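Long-range contacts in BDI_3064 protein (Parabacteroides distasonis ATCC 8503, PDB 5Z06), which hydrolyses linear beta-1,2-glucan and beta-1,2-glucooligosaccharides of four or more glucose units from the non-reducing end, releasing sophorose: residues 203-208 with 246-251; 221-226 with 258-263; 505-510 with 601-606; 518-523 with 564-569. All coordinates share one frame; numbering follows the deposited sequence.

Contacts 1 and 2 belong to one small beta sandwich, their centres about 15 Å apart. Contact 1 joins strands 204-210 and 243-247 of its three-stranded sheet, and contact 2 joins 219-225 and 254-262 of its four-stranded sheet. Their segments alternate along the chain, and I207 packs on I222 and V259 where the sheets face each other. Contacts 3 and 4 follow later, with centres about 13 Å apart. Contact 4 falls between the two segments of contact 3 in sequence; D509 probably hydrogen-bonds to Y519, and P602 packs on N567. The centres of contacts 2 and 4 are about 48 Å apart: contacts 1 and 2 hold strands within the two sheets of the sandwich, while contacts 3 and 4 lie within the glycoamylase-like region.

Contact 1 of 4, residues 203-208 with 246-251; sequences RHIDIK and DFLGEV
R203 runs alongside F247 at the end of a strand pairing, its guanidinium plane nearly parallel to the ring plane (2° apart) and R203 CB 3.4 Å from F247 CZ. The carbonyl oxygen R203 O stands 3.7 Å above the centre of the F247 ring. That oxygen also takes the N-H of G249, with 2.9 Å between G249 N and R203 O, and a weak, strongly bent bond from L248 N. Further along the arginine, V251 CG2 covers the middle of one guanidinium face, while G249 O sits at its edge as a weak acceptor for NH1. The pair joined by two backbone hydrogen bonds is I205 with D246, antiparallel: I205 N to D246 O is 3.0 Å and D246 N to I205 O 2.8 Å. The strands are 204-210 and 243-247 of a three-stranded sheet that faces a four-stranded one, an arrangement consistent with a fibronectin type III-like sandwich. On the side turned to that second sheet, I205 CD1 and L248 CD1 touch at 3.6 Å, and D246 OD2 hydrogen-bonds to Y257 OH and forms a salt bridge with R224. The other side carries H204 and F247, a non-hydrogen-bonded pair. With CG of H204 between its backbone N and carbonyl carbon (chi1 84°), the imidazole swings away from F247 toward D206, and H204 NE2 donates to D206 OD2 over 2.8 Å, the oxygen lying close to the ring plane but met from above the carboxylate. Y635 OH holds H204 ND1, fixing the ring's rotation from both nitrogens, and R297 forms a salt bridge with D206 OD2.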
loop_
_atom_site.group_PDB
_atom_site.type_symbol
_atom_site.label_atom_id
_atom_site.label_comp_id
_atom_site.label_asym_id
_atom_site.label_seq_id
_atom_site.Cartn_x
_atom_site.Cartn_y
_atom_site.Cartn_z
ATOM N N ARG A 203 -11.268 -16.619 9.386
ATOM C CA ARG A 203 -12.301 -15.603 9.249
ATOM C C ARG A 203 -12.574 -15.254 7.812
ATOM O O ARG A 203 -13.448 -14.417 7.526
ATOM C CB ARG A 203 -11.869 -14.352 9.996
ATOM C CG ARG A 203 -11.445 -14.609 11.423
ATOM C CD ARG A 203 -12.586 -15.166 12.225
ATOM N NE ARG A 203 -12.180 -15.362 13.606
ATOM C CZ ARG A 203 -12.974 -15.231 14.657
ATOM N NH1 ARG A 203 -14.248 -14.902 14.504
ATOM N NH2 ARG A 203 -12.495 -15.441 15.871
ATOM N N HIS A 204 -11.866 -15.896 6.889
ATOM C CA HIS A 204 -12.032 -15.529 5.512
ATOM C C HIS A 204 -11.731 -16.656 4.588
ATOM O O HIS A 204 -11.083 -17.615 4.979
ATOM C CB HIS A 204 -11.172 -14.325 5.163
ATOM C CG HIS A 204 -9.776 -14.679 4.827
ATOM N ND1 HIS A 204 -8.846 -14.993 5.789
ATOM C CD2 HIS A 204 -9.150 -14.786 3.632
ATOM C CE1 HIS A 204 -7.703 -15.279 5.195
ATOM N NE2 HIS A 204 -7.861 -15.163 3.889
ATOM N N ILE A 205 -12.237 -16.501 3.367
ATOM C CA ILE A 205 -11.957 -17.383 2.275
ATOM C C ILE A 205 -11.383 -16.547 1.158
ATOM O O ILE A 205 -11.929 -15.515 0.787
ATOM C CB ILE A 205 -13.206 -18.128 1.787
ATOM C CG1 ILE A 205 -13.793 -18.912 2.958
ATOM C CG2 ILE A 205 -12.837 -19.033 0.606
ATOM C CD1 ILE A 205 -15.117 -19.577 2.679
ATOM N N ASP A 206 -10.265 -17.010 0.638
ATOM C CA ASP A 206 -9.634 -16.398 -0.506
ATOM C C ASP A 206 -10.008 -17.183 -1.720
ATOM O O ASP A 206 -9.818 -18.399 -1.744
ATOM C CB ASP A 206 -8.117 -16.433 -0.344
ATOM C CG ASP A 206 -7.623 -15.381 0.598
ATOM O OD1 ASP A 206 -8.177 -14.265 0.535
ATOM O OD2 ASP A 206 -6.677 -15.663 1.374
ATOM N N ILE A 207 -10.515 -16.492 -2.731
ATOM C CA ILE A 207 -10.672 -17.105 -4.030
ATOM C C ILE A 207 -9.728 -16.430 -4.998
ATOM O O ILE A 207 -9.336 -15.285 -4.805
ATOM C CB ILE A 207 -12.142 -17.130 -4.527
ATOM C CG1 ILE A 207 -12.658 -15.738 -4.872
ATOM C CG2 ILE A 207 -13.019 -17.833 -3.486
ATOM C CD1 ILE A 207 -14.105 -15.701 -5.363
ATOM N N LYS A 208 -9.361 -17.184 -6.023
ATOM C CA LYS A 208 -8.430 -16.760 -7.033
ATOM C C LYS A 208 -8.879 -17.357 -8.353
ATOM O O LYS A 208 -9.365 -18.508 -8.409
ATOM C CB LYS A 208 -7.013 -17.266 -6.718
ATOM C CG LYS A 208 -5.931 -16.587 -7.571
ATOM C CD LYS A 208 -4.582 -17.302 -7.546
ATOM C CE LYS A 208 -3.556 -16.597 -8.438
ATOM N NZ LYS A 208 -3.885 -16.591 -9.892
ATOM N N ASP A 246 -12.896 -12.868 0.878
ATOM C CA ASP A 246 -14.199 -12.779 1.449
ATOM C C ASP A 246 -14.061 -12.938 2.930
ATOM O O ASP A 246 -13.881 -14.052 3.427
ATOM C CB ASP A 246 -15.127 -13.859 0.922
ATOM C CG ASP A 246 -16.576 -13.561 1.238
ATOM O OD1 ASP A 246 -16.980 -12.377 1.154
ATOM O OD2 ASP A 246 -17.312 -14.510 1.578
ATOM N N PHE A 247 -14.167 -11.824 3.636
ATOM C CA PHE A 247 -14.076 -11.862 5.062
ATOM C C PHE A 247 -15.441 -12.212 5.645
ATOM O O PHE A 247 -16.297 -11.360 5.746
ATOM C CB PHE A 247 -13.566 -10.539 5.626
ATOM C CG PHE A 247 -13.132 -10.661 7.043
ATOM C CD1 PHE A 247 -14.041 -10.489 8.076
ATOM C CD2 PHE A 247 -11.839 -11.025 7.339
ATOM C CE1 PHE A 247 -13.637 -10.615 9.392
ATOM C CE2 PHE A 247 -11.437 -11.184 8.643
ATOM C CZ PHE A 247 -12.331 -10.968 9.680
ATOM N N LEU A 248 -15.622 -13.463 6.033
ATOM C CA LEU A 248 -16.870 -13.927 6.651
ATOM C C LEU A 248 -16.966 -13.526 8.102
ATOM O O LEU A 248 -18.054 -13.342 8.613
ATOM C CB LEU A 248 -16.995 -15.456 6.562
ATOM C CG LEU A 248 -17.011 -15.952 5.119
ATOM C CD1 LEU A 248 -16.720 -17.442 5.061
ATOM C CD2 LEU A 248 -18.343 -15.622 4.471
ATOM N N GLY A 249 -15.829 -13.411 8.771
ATOM C CA GLY A 249 -15.794 -13.078 10.193
ATOM C C GLY A 249 -16.324 -14.161 11.106
ATOM O O GLY A 249 -16.577 -13.891 12.246
ATOM N N GLU A 250 -16.427 -15.393 10.608
ATOM C CA GLU A 250 -17.093 -16.476 11.290
ATOM C C GLU A 250 -16.343 -17.771 11.014
ATOM O O GLU A 250 -15.957 -18.052 9.870
ATOM C CB GLU A 250 -18.507 -16.578 10.763
ATOM C CG GLU A 250 -19.292 -17.748 11.322
ATOM C CD GLU A 250 -20.783 -17.648 11.048
ATOM O OE1 GLU A 250 -21.224 -16.640 10.452
ATOM O OE2 GLU A 250 -21.504 -18.599 11.436
ATOM N N VAL A 251 -16.144 -18.548 12.066
ATOM C CA VAL A 251 -15.405 -19.787 11.994
ATOM C C VAL A 251 -16.364 -20.949 11.753
ATOM O O VAL A 251 -17.475 -20.964 12.257
ATOM C CB VAL A 251 -14.614 -20.035 13.282
ATOM C CG1 VAL A 251 -13.665 -21.218 13.104
ATOM C CG2 VAL A 251 -13.815 -18.789 13.647
#

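Contact 2 of 4, residues 221-226 with 258-263; sequences RIYRSF and KVTAVD
R221 and T260 form one hydrogen-bonded pair of the antiparallel strands 219-225 and 254-262, whose short segments run 4.7 Å apart at an angle of 157°. R221 N and T260 O are 2.9 Å apart, with the return bond from T260 N to R221 O; two residues on, Y223 N meets K258 O at 2.7 Å, and K258 N gives the return bond to Y223 O. I222 and V259 form the non-hydrogen-bonded pair between them. Apolar contact on their side is I222 CG1 against V259 CG2, 4.0 Å apart and turned toward I207 and W209 of the opposite sheet, as in the core of a fibronectin type III-like sandwich. The other side carries R221, Y223, K258, T260 and V262. V262 CG2 lies 3.7 Å above the guanidinium plane of R221, offset toward its rim, and follows the arginine chain back to CB. The Y223 ring presents its edge to T260 OG1, 3.6 Å from Y223 CE1. T260 OG1 lies between the backbone N and carbonyl carbon (chi1 64°), which also places it 3.4 Å from R221 CB. Polar ends look beyond the two strands: K258 NZ forms a salt bridge with D271, and the Y223 ring is too distant for more than a weak cation-pi attraction. R221 NH1 makes a salt bridge to E268, while Y223 OH and T260 OG1 both hydrogen-bond to its OE2, a convergence that would probably keep this acid ionised and tie its loop to the sheet.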
loop_
_atom_site.group_PDB
_atom_site.type_symbol
_atom_site.label_atom_id
_atom_site.label_comp_id
_atom_site.label_asym_id
_atom_site.label_seq_id
_atom_site.Cartn_x
_atom_site.Cartn_y
_atom_site.Cartn_z
ATOM N N ARG A 221 -17.381 -9.903 -11.109
ATOM C CA ARG A 221 -18.391 -9.925 -10.082
ATOM C C ARG A 221 -18.233 -11.235 -9.380
ATOM O O ARG A 221 -18.191 -12.284 -10.046
ATOM C CB ARG A 221 -19.795 -9.851 -10.674
ATOM C CG ARG A 221 -20.512 -8.544 -10.413
ATOM C CD ARG A 221 -21.912 -8.539 -11.011
ATOM N NE ARG A 221 -22.275 -7.186 -11.436
ATOM C CZ ARG A 221 -23.046 -6.879 -12.483
ATOM N NH1 ARG A 221 -23.579 -7.828 -13.262
ATOM N NH2 ARG A 221 -23.286 -5.593 -12.759
ATOM N N ILE A 222 -18.204 -11.187 -8.046
ATOM C CA ILE A 222 -18.077 -12.397 -7.246
ATOM C C ILE A 222 -19.429 -12.695 -6.609
ATOM O O ILE A 222 -20.049 -11.805 -6.019
ATOM C CB ILE A 222 -16.981 -12.290 -6.157
ATOM C CG1 ILE A 222 -15.605 -12.053 -6.799
ATOM C CG2 ILE A 222 -16.944 -13.555 -5.291
ATOM C CD1 ILE A 222 -15.267 -10.599 -7.014
ATOM N N TYR A 223 -19.843 -13.957 -6.736
ATOM C CA TYR A 223 -21.101 -14.469 -6.164
ATOM C C TYR A 223 -20.808 -15.476 -5.082
ATOM O O TYR A 223 -19.910 -16.289 -5.208
ATOM C CB TYR A 223 -21.966 -15.146 -7.231
ATOM C CG TYR A 223 -22.511 -14.171 -8.235
ATOM C CD1 TYR A 223 -21.752 -13.811 -9.342
ATOM C CD2 TYR A 223 -23.766 -13.575 -8.062
ATOM C CE1 TYR A 223 -22.223 -12.899 -10.261
ATOM C CE2 TYR A 223 -24.252 -12.662 -8.982
ATOM C CZ TYR A 223 -23.474 -12.331 -10.083
ATOM O OH TYR A 223 -23.924 -11.422 -11.001
ATOM N N ARG A 224 -21.583 -15.411 -4.018
ATOM C CA ARG A 224 -21.408 -16.289 -2.889
ATOM C C ARG A 224 -22.704 -17.008 -2.548
ATOM O O ARG A 224 -23.785 -16.441 -2.637
ATOM C CB ARG A 224 -20.946 -15.500 -1.679
ATOM C CG ARG A 224 -20.585 -16.394 -0.501
ATOM C CD ARG A 224 -20.136 -15.546 0.653
ATOM N NE ARG A 224 -21.191 -14.674 1.139
ATOM C CZ ARG A 224 -21.006 -13.628 1.950
ATOM N NH1 ARG A 224 -19.796 -13.281 2.375
ATOM N NH2 ARG A 224 -22.042 -12.915 2.346
ATOM N N SER A 225 -22.571 -18.258 -2.146
ATOM C CA SER A 225 -23.685 -19.012 -1.614
ATOM C C SER A 225 -23.252 -19.641 -0.306
ATOM O O SER A 225 -22.121 -20.108 -0.179
ATOM C CB SER A 225 -24.118 -20.079 -2.603
ATOM O OG SER A 225 -25.252 -20.749 -2.104
ATOM N N PHE A 226 -24.145 -19.620 0.674
ATOM C CA PHE A 226 -23.965 -20.392 1.899
ATOM C C PHE A 226 -24.606 -21.772 1.848
ATOM O O PHE A 226 -24.333 -22.589 2.719
ATOM C CB PHE A 226 -24.477 -19.617 3.098
ATOM C CG PHE A 226 -23.699 -18.376 3.380
ATOM C CD1 PHE A 226 -22.307 -18.419 3.506
ATOM C CD2 PHE A 226 -24.346 -17.159 3.549
ATOM C CE1 PHE A 226 -21.580 -17.271 3.779
ATOM C CE2 PHE A 226 -23.623 -16.009 3.832
ATOM C CZ PHE A 226 -22.235 -16.067 3.947
ATOM N N LYS A 258 -18.535 -18.190 -7.000
ATOM C CA LYS A 258 -18.751 -18.232 -8.414
ATOM C C LYS A 258 -18.370 -16.844 -8.874
ATOM O O LYS A 258 -18.763 -15.848 -8.253
ATOM C CB LYS A 258 -20.233 -18.459 -8.653
ATOM C CG LYS A 258 -20.603 -19.357 -9.801
ATOM C CD LYS A 258 -22.056 -19.820 -9.655
ATOM C CE LYS A 258 -23.002 -18.634 -9.460
ATOM N NZ LYS A 258 -24.421 -18.982 -9.717
ATOM N N VAL A 259 -17.619 -16.766 -9.959
ATOM C CA VAL A 259 -17.172 -15.476 -10.446
ATOM C C VAL A 259 -17.570 -15.313 -11.905
ATOM O O VAL A 259 -17.421 -16.236 -12.708
ATOM C CB VAL A 259 -15.655 -15.356 -10.269
ATOM C CG1 VAL A 259 -15.138 -14.036 -10.835
ATOM C CG2 VAL A 259 -15.307 -15.492 -8.794
ATOM N N THR A 260 -18.058 -14.127 -12.241
ATOM C CA THR A 260 -18.330 -13.768 -13.635
ATOM C C THR A 260 -17.455 -12.581 -14.017
ATOM O O THR A 260 -16.964 -11.879 -13.143
ATOM C CB THR A 260 -19.815 -13.379 -13.838
ATOM O OG1 THR A 260 -20.115 -12.210 -13.081
ATOM C CG2 THR A 260 -20.757 -14.498 -13.400
ATOM N N ALA A 261 -17.261 -12.387 -15.325
ATOM C CA ALA A 261 -16.646 -11.176 -15.885
ATOM C C ALA A 261 -17.726 -10.258 -16.434
ATOM O O ALA A 261 -18.646 -10.704 -17.112
ATOM C CB ALA A 261 -15.660 -11.530 -16.982
ATOM N N VAL A 262 -17.602 -8.970 -16.143
ATOM C CA VAL A 262 -18.573 -7.965 -16.541
ATOM C C VAL A 262 -17.841 -6.971 -17.429
ATOM O O VAL A 262 -16.777 -6.489 -17.056
ATOM C CB VAL A 262 -19.158 -7.255 -15.313
ATOM C CG1 VAL A 262 -20.171 -6.184 -15.702
ATOM C CG2 VAL A 262 -19.797 -8.274 -14.384
ATOM N N ASP A 263 -18.398 -6.684 -18.610
ATOM C CA ASP A 263 -17.808 -5.698 -19.520
ATOM C C ASP A 263 -18.357 -4.321 -19.199
ATOM O O ASP A 263 -19.243 -4.184 -18.348
ATOM C CB ASP A 263 -18.011 -6.094 -21.001
ATOM C CG ASP A 263 -19.471 -6.009 -21.480
ATOM O OD1 ASP A 263 -20.281 -5.236 -20.938
ATOM O OD2 ASP A 263 -19.792 -6.737 -22.441
#

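Contact 3 of 4, residues 505-510 with 601-606; sequences GRVEDG and EPMPHR
A single water does the polar work between G505 and E601. It donates one hydrogen to G505 O and the other to E601 OE1, each 2.7 Å from the water oxygen, and it lies at the edge of the H605 ring, in the ring plane. G505 ends helix 495-505, and R506 leaves the helix with positive phi (64°). The direct contacts are few. The aliphatic part of R506 runs roughly perpendicular to H605, with R506 CG 3.5 Å from H605 NE2; the same R506 CG also meets R606 NH2, at 3.8 Å. Bends at chi2 and chi3 curl the rest of the arginine back, and its NH1 reaches D503 O. V507 CG1 and M603 CE meet tip to tip at 4.1 Å. In the other loop an inverse gamma turn at P602 precedes a short 3-10 segment at 604-605, and H605 CD2 lies 3.5 Å over the centre of the R606 guanidinium. These two surface loops of the glycoamylase-like region thus touch through one methyl pair, an arginine stem and a water. R506 NE and R606 NH2, like charges, are 5.0 Å apart at the surface, where solvent would probably screen them; the polar link between the loops runs through the water.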
loop_
_atom_site.group_PDB
_atom_site.type_symbol
_atom_site.label_atom_id
_atom_site.label_comp_id
_atom_site.label_asym_id
_atom_site.label_seq_id
_atom_site.Cartn_x
_atom_site.Cartn_y
_atom_site.Cartn_z
ATOM N N GLY A 505 13.147 15.277 13.130
ATOM C CA GLY A 505 12.687 14.782 14.407
ATOM C C GLY A 505 11.836 15.771 15.163
ATOM O O GLY A 505 10.972 15.373 15.947
ATOM N N ARG A 506 12.097 17.062 14.943
ATOM C CA ARG A 506 11.397 18.160 15.664
ATOM C C ARG A 506 11.680 18.135 17.167
ATOM O O ARG A 506 10.927 18.682 17.944
ATOM C CB ARG A 506 9.864 18.118 15.409
ATOM C CG ARG A 506 9.440 17.846 13.967
ATOM C CD ARG A 506 10.092 18.800 12.974
ATOM N NE ARG A 506 9.853 20.223 13.272
ATOM C CZ ARG A 506 10.640 21.254 12.904
ATOM N NH1 ARG A 506 11.770 21.055 12.226
ATOM N NH2 ARG A 506 10.305 22.511 13.226
ATOM N N VAL A 507 12.759 17.455 17.552
ATOM C CA VAL A 507 13.210 17.372 18.925
ATOM C C VAL A 507 14.711 17.360 18.847
ATOM O O VAL A 507 15.303 17.157 17.777
ATOM C CB VAL A 507 12.725 16.119 19.694
ATOM C CG1 VAL A 507 11.204 16.149 19.909
ATOM C CG2 VAL A 507 13.159 14.831 19.009
ATOM N N GLU A 508 15.312 17.584 19.997
ATOM C CA GLU A 508 16.751 17.557 20.123
ATOM C C GLU A 508 17.228 16.124 20.373
ATOM O O GLU A 508 18.381 15.814 20.120
ATOM C CB GLU A 508 17.172 18.466 21.270
ATOM C CG GLU A 508 16.870 19.935 21.043
ATOM C CD GLU A 508 17.906 20.597 20.157
ATOM O OE1 GLU A 508 19.045 20.813 20.654
ATOM O OE2 GLU A 508 17.582 20.890 18.978
ATOM N N ASP A 509 16.326 15.265 20.862
ATOM C CA ASP A 509 16.666 13.922 21.299
ATOM C C ASP A 509 17.270 13.173 20.112
ATOM O O ASP A 509 16.678 13.166 19.028
ATOM C CB ASP A 509 15.427 13.120 21.763
ATOM C CG ASP A 509 14.582 13.817 22.850
ATOM O OD1 ASP A 509 14.765 15.020 23.115
ATOM O OD2 ASP A 509 13.705 13.142 23.421
ATOM N N GLY A 510 18.447 12.567 20.311
ATOM C CA GLY A 510 19.104 11.803 19.263
ATOM C C GLY A 510 19.828 12.614 18.208
ATOM O O GLY A 510 20.386 12.046 17.258
ATOM N N GLU A 601 4.940 8.507 13.685
ATOM C CA GLU A 601 5.837 8.105 14.781
ATOM C C GLU A 601 5.013 8.062 16.050
ATOM O O GLU A 601 3.957 8.695 16.091
ATOM C CB GLU A 601 6.968 9.131 14.991
ATOM C CG GLU A 601 7.610 9.688 13.744
ATOM C CD GLU A 601 8.565 10.832 14.056
ATOM O OE1 GLU A 601 8.933 11.006 15.238
ATOM O OE2 GLU A 601 8.952 11.529 13.097
ATOM N N PRO A 602 5.529 7.402 17.115
ATOM C CA PRO A 602 4.872 7.488 18.421
ATOM C C PRO A 602 5.202 8.831 19.088
ATOM O O PRO A 602 5.891 8.896 20.117
ATOM C CB PRO A 602 5.448 6.283 19.183
ATOM C CG PRO A 602 6.812 6.091 18.610
ATOM C CD PRO A 602 6.727 6.527 17.163
ATOM N N MET A 603 4.691 9.885 18.473
ATOM C CA MET A 603 4.855 11.259 18.921
ATOM C C MET A 603 3.582 11.987 18.490
ATOM O O MET A 603 3.150 11.794 17.342
ATOM C CB MET A 603 6.057 11.892 18.214
ATOM C CG MET A 603 7.413 11.332 18.632
ATOM S SD MET A 603 7.813 11.687 20.357
ATOM C CE MET A 603 8.207 13.434 20.209
ATOM N N PRO A 604 2.994 12.836 19.374
ATOM C CA PRO A 604 1.736 13.545 19.031
ATOM C C PRO A 604 1.698 14.190 17.666
ATOM O O PRO A 604 0.700 14.091 16.969
ATOM C CB PRO A 604 1.633 14.618 20.113
ATOM C CG PRO A 604 2.276 13.975 21.317
ATOM C CD PRO A 604 3.340 13.033 20.799
ATOM N N HIS A 605 2.792 14.826 17.283
ATOM C CA HIS A 605 2.856 15.575 16.017
ATOM C C HIS A 605 3.025 14.682 14.776
ATOM O O HIS A 605 3.033 15.182 13.646
ATOM C CB HIS A 605 3.970 16.612 16.079
ATOM C CG HIS A 605 5.343 16.036 15.911
ATOM N ND1 HIS A 605 5.888 15.145 16.805
ATOM C CD2 HIS A 605 6.268 16.206 14.933
ATOM C CE1 HIS A 605 7.099 14.810 16.403
ATOM N NE2 HIS A 605 7.347 15.422 15.256
ATOM N N ARG A 606 3.178 13.378 14.983
ATOM C CA ARG A 606 3.290 12.429 13.909
ATOM C C ARG A 606 2.317 11.294 14.188
ATOM O O ARG A 606 2.578 10.136 13.854
ATOM C CB ARG A 606 4.739 11.935 13.816
ATOM C CG ARG A 606 5.727 13.023 13.420
ATOM C CD ARG A 606 5.770 13.257 11.909
ATOM N NE ARG A 606 6.606 14.414 11.587
ATOM C CZ ARG A 606 6.182 15.675 11.483
ATOM N NH1 ARG A 606 4.893 15.990 11.604
ATOM N NH2 ARG A 606 7.061 16.632 11.202
HETATM O O HOH W 1 9.772 13.056 16.752
#

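Contact 4 of 4, residues 518-523 with 564-569; sequences TYYGEN and AKINQR
Y520 and R569 run antiparallel past one another at the close-packed part of this contact, with Y520 CB 3.5 Å from R569 CB. The tyrosine ring and the guanidinium stand 81° apart, nearly perpendicular. Beside them I566 fills the angle between the two tyrosines: its CG2 is 3.7 Å from Y520 CD2, and its CG1 is 3.9 Å from Y519 CB. With CG1 anti to the carbonyl carbon (chi1 -80°), the longer branch of I566 runs to Y519 and the methyl CG2 is left for Y520. Segment 518-523 is a tight beta hairpin with a two-residue loop, Y520-G521, in a type I' turn, laid on helix 556-573 of the glycoamylase-like region. The turn leaves Y520 O directed at the helix, where R569 NH1 donates to it over 2.6 Å, nearly along the C=O axis and within the guanidinium plane, though the N-H...O angle is bent to 141°. The looser side is ionic and partly exposed. E522, bent at chi2, puts OE2 3.1 Å from K565 NZ, which comes from above the carboxylate plane, and 3.4 Å from R569 NH1. K565 and R569 are one helical turn apart, close enough for one carboxylate oxygen to make salt bridges to both. R569 NH1 thus hydrogen-bonds to the carbonyl and makes a longer salt bridge to the carboxylate, and the paired positive charges would probably stabilise E522 as an anion and pin the turn to the helix.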
loop_
_atom_site.group_PDB
_atom_site.type_symbol
_atom_site.label_atom_id
_atom_site.label_comp_id
_atom_site.label_asym_id
_atom_site.label_seq_id
_atom_site.Cartn_x
_atom_site.Cartn_y
_atom_site.Cartn_z
ATOM N N THR A 518 15.049 8.491 28.017
ATOM C CA THR A 518 14.157 7.396 28.346
ATOM C C THR A 518 12.738 7.736 27.878
ATOM O O THR A 518 12.260 8.853 28.077
ATOM C CB THR A 518 14.179 7.108 29.850
ATOM O OG1 THR A 518 15.498 6.700 30.211
ATOM C CG2 THR A 518 13.220 5.970 30.223
ATOM N N TYR A 519 12.083 6.743 27.272
ATOM C CA TYR A 519 10.709 6.849 26.773
ATOM C C TYR A 519 10.002 5.612 27.222
ATOM O O TYR A 519 10.472 4.496 26.956
ATOM C CB TYR A 519 10.681 6.906 25.246
ATOM C CG TYR A 519 11.602 7.944 24.695
ATOM C CD1 TYR A 519 11.218 9.286 24.621
ATOM C CD2 TYR A 519 12.883 7.596 24.291
ATOM C CE1 TYR A 519 12.085 10.242 24.121
ATOM C CE2 TYR A 519 13.755 8.542 23.791
ATOM C CZ TYR A 519 13.360 9.848 23.710
ATOM O OH TYR A 519 14.261 10.735 23.215
ATOM N N TYR A 520 8.891 5.794 27.928
ATOM C CA TYR A 520 8.082 4.674 28.389
ATOM C C TYR A 520 8.986 3.682 29.103
ATOM O O TYR A 520 8.880 2.463 28.926
ATOM C CB TYR A 520 7.327 4.047 27.207
ATOM C CG TYR A 520 6.632 5.134 26.427
ATOM C CD1 TYR A 520 5.449 5.696 26.896
ATOM C CD2 TYR A 520 7.193 5.666 25.280
ATOM C CE1 TYR A 520 4.840 6.740 26.240
ATOM C CE2 TYR A 520 6.565 6.700 24.605
ATOM C CZ TYR A 520 5.392 7.239 25.107
ATOM O OH TYR A 520 4.745 8.267 24.472
ATOM N N GLY A 521 9.912 4.233 29.893
ATOM C CA GLY A 521 10.796 3.421 30.723
ATOM C C GLY A 521 11.943 2.727 30.035
ATOM O O GLY A 521 12.736 2.064 30.715
ATOM N N GLU A 522 12.036 2.877 28.708
ATOM C CA GLU A 522 13.098 2.292 27.913
ATOM C C GLU A 522 14.110 3.360 27.602
ATOM O O GLU A 522 13.786 4.348 26.942
ATOM C CB GLU A 522 12.561 1.737 26.603
ATOM C CG GLU A 522 11.639 0.546 26.772
ATOM C CD GLU A 522 12.330 -0.663 27.340
ATOM O OE1 GLU A 522 13.555 -0.777 27.192
ATOM O OE2 GLU A 522 11.645 -1.515 27.936
ATOM N N ASN A 523 15.338 3.148 28.074
ATOM C CA ASN A 523 16.413 4.023 27.746
ATOM C C ASN A 523 16.965 3.736 26.364
ATOM O O ASN A 523 17.552 2.687 26.129
ATOM C CB ASN A 523 17.547 3.929 28.722
ATOM C CG ASN A 523 18.530 5.015 28.466
ATOM O OD1 ASN A 523 19.450 4.844 27.679
ATOM N ND2 ASN A 523 18.251 6.189 28.998
ATOM N N ALA A 564 10.525 -0.547 19.168
ATOM C CA ALA A 564 9.261 -1.232 19.016
ATOM C C ALA A 564 8.437 -1.119 20.285
ATOM O O ALA A 564 7.265 -0.757 20.234
ATOM C CB ALA A 564 9.473 -2.684 18.641
ATOM N N LYS A 565 9.050 -1.412 21.426
ATOM C CA LYS A 565 8.336 -1.333 22.693
ATOM C C LYS A 565 7.846 0.063 23.015
ATOM O O LYS A 565 6.780 0.213 23.581
ATOM C CB LYS A 565 9.227 -1.811 23.821
ATOM C CG LYS A 565 9.376 -3.320 23.856
ATOM C CD LYS A 565 10.539 -3.712 24.745
ATOM C CE LYS A 565 10.117 -4.417 26.012
ATOM N NZ LYS A 565 11.263 -4.429 26.960
ATOM N N ILE A 566 8.667 1.061 22.698
ATOM C CA ILE A 566 8.344 2.457 22.908
ATOM C C ILE A 566 7.124 2.799 22.092
ATOM O O ILE A 566 6.208 3.453 22.559
ATOM C CB ILE A 566 9.524 3.368 22.483
ATOM C CG1 ILE A 566 10.606 3.420 23.583
ATOM C CG2 ILE A 566 9.072 4.786 22.181
ATOM C CD1 ILE A 566 11.968 3.887 23.114
ATOM N N ASN A 567 7.158 2.374 20.836
ATOM C CA ASN A 567 6.068 2.599 19.932
ATOM C C ASN A 567 4.785 1.940 20.483
ATOM O O ASN A 567 3.743 2.606 20.607
ATOM C CB ASN A 567 6.465 2.112 18.514
ATOM C CG ASN A 567 5.512 2.588 17.448
ATOM O OD1 ASN A 567 4.301 2.380 17.574
ATOM N ND2 ASN A 567 6.045 3.184 16.376
ATOM N N GLN A 568 4.865 0.674 20.866
ATOM C CA GLN A 568 3.711 0.023 21.450
ATOM C C GLN A 568 3.217 0.773 22.678
ATOM O O GLN A 568 2.000 0.928 22.866
ATOM C CB GLN A 568 3.976 -1.431 21.834
ATOM C CG GLN A 568 2.703 -2.156 22.251
ATOM C CD GLN A 568 2.943 -3.465 22.950
ATOM O OE1 GLN A 568 3.903 -3.613 23.669
ATOM N NE2 GLN A 568 2.026 -4.410 22.781
ATOM N N ARG A 569 4.138 1.222 23.519
ATOM C CA ARG A 569 3.722 1.859 24.781
ATOM C C ARG A 569 3.091 3.208 24.591
ATOM O O ARG A 569 2.194 3.580 25.342
ATOM C CB ARG A 569 4.861 1.948 25.770
ATOM C CG ARG A 569 5.177 0.568 26.289
ATOM C CD ARG A 569 6.522 0.549 26.931
ATOM N NE ARG A 569 6.864 -0.810 27.320
ATOM C CZ ARG A 569 7.884 -1.118 28.109
ATOM N NH1 ARG A 569 8.638 -0.152 28.623
ATOM N NH2 ARG A 569 8.133 -2.388 28.402
#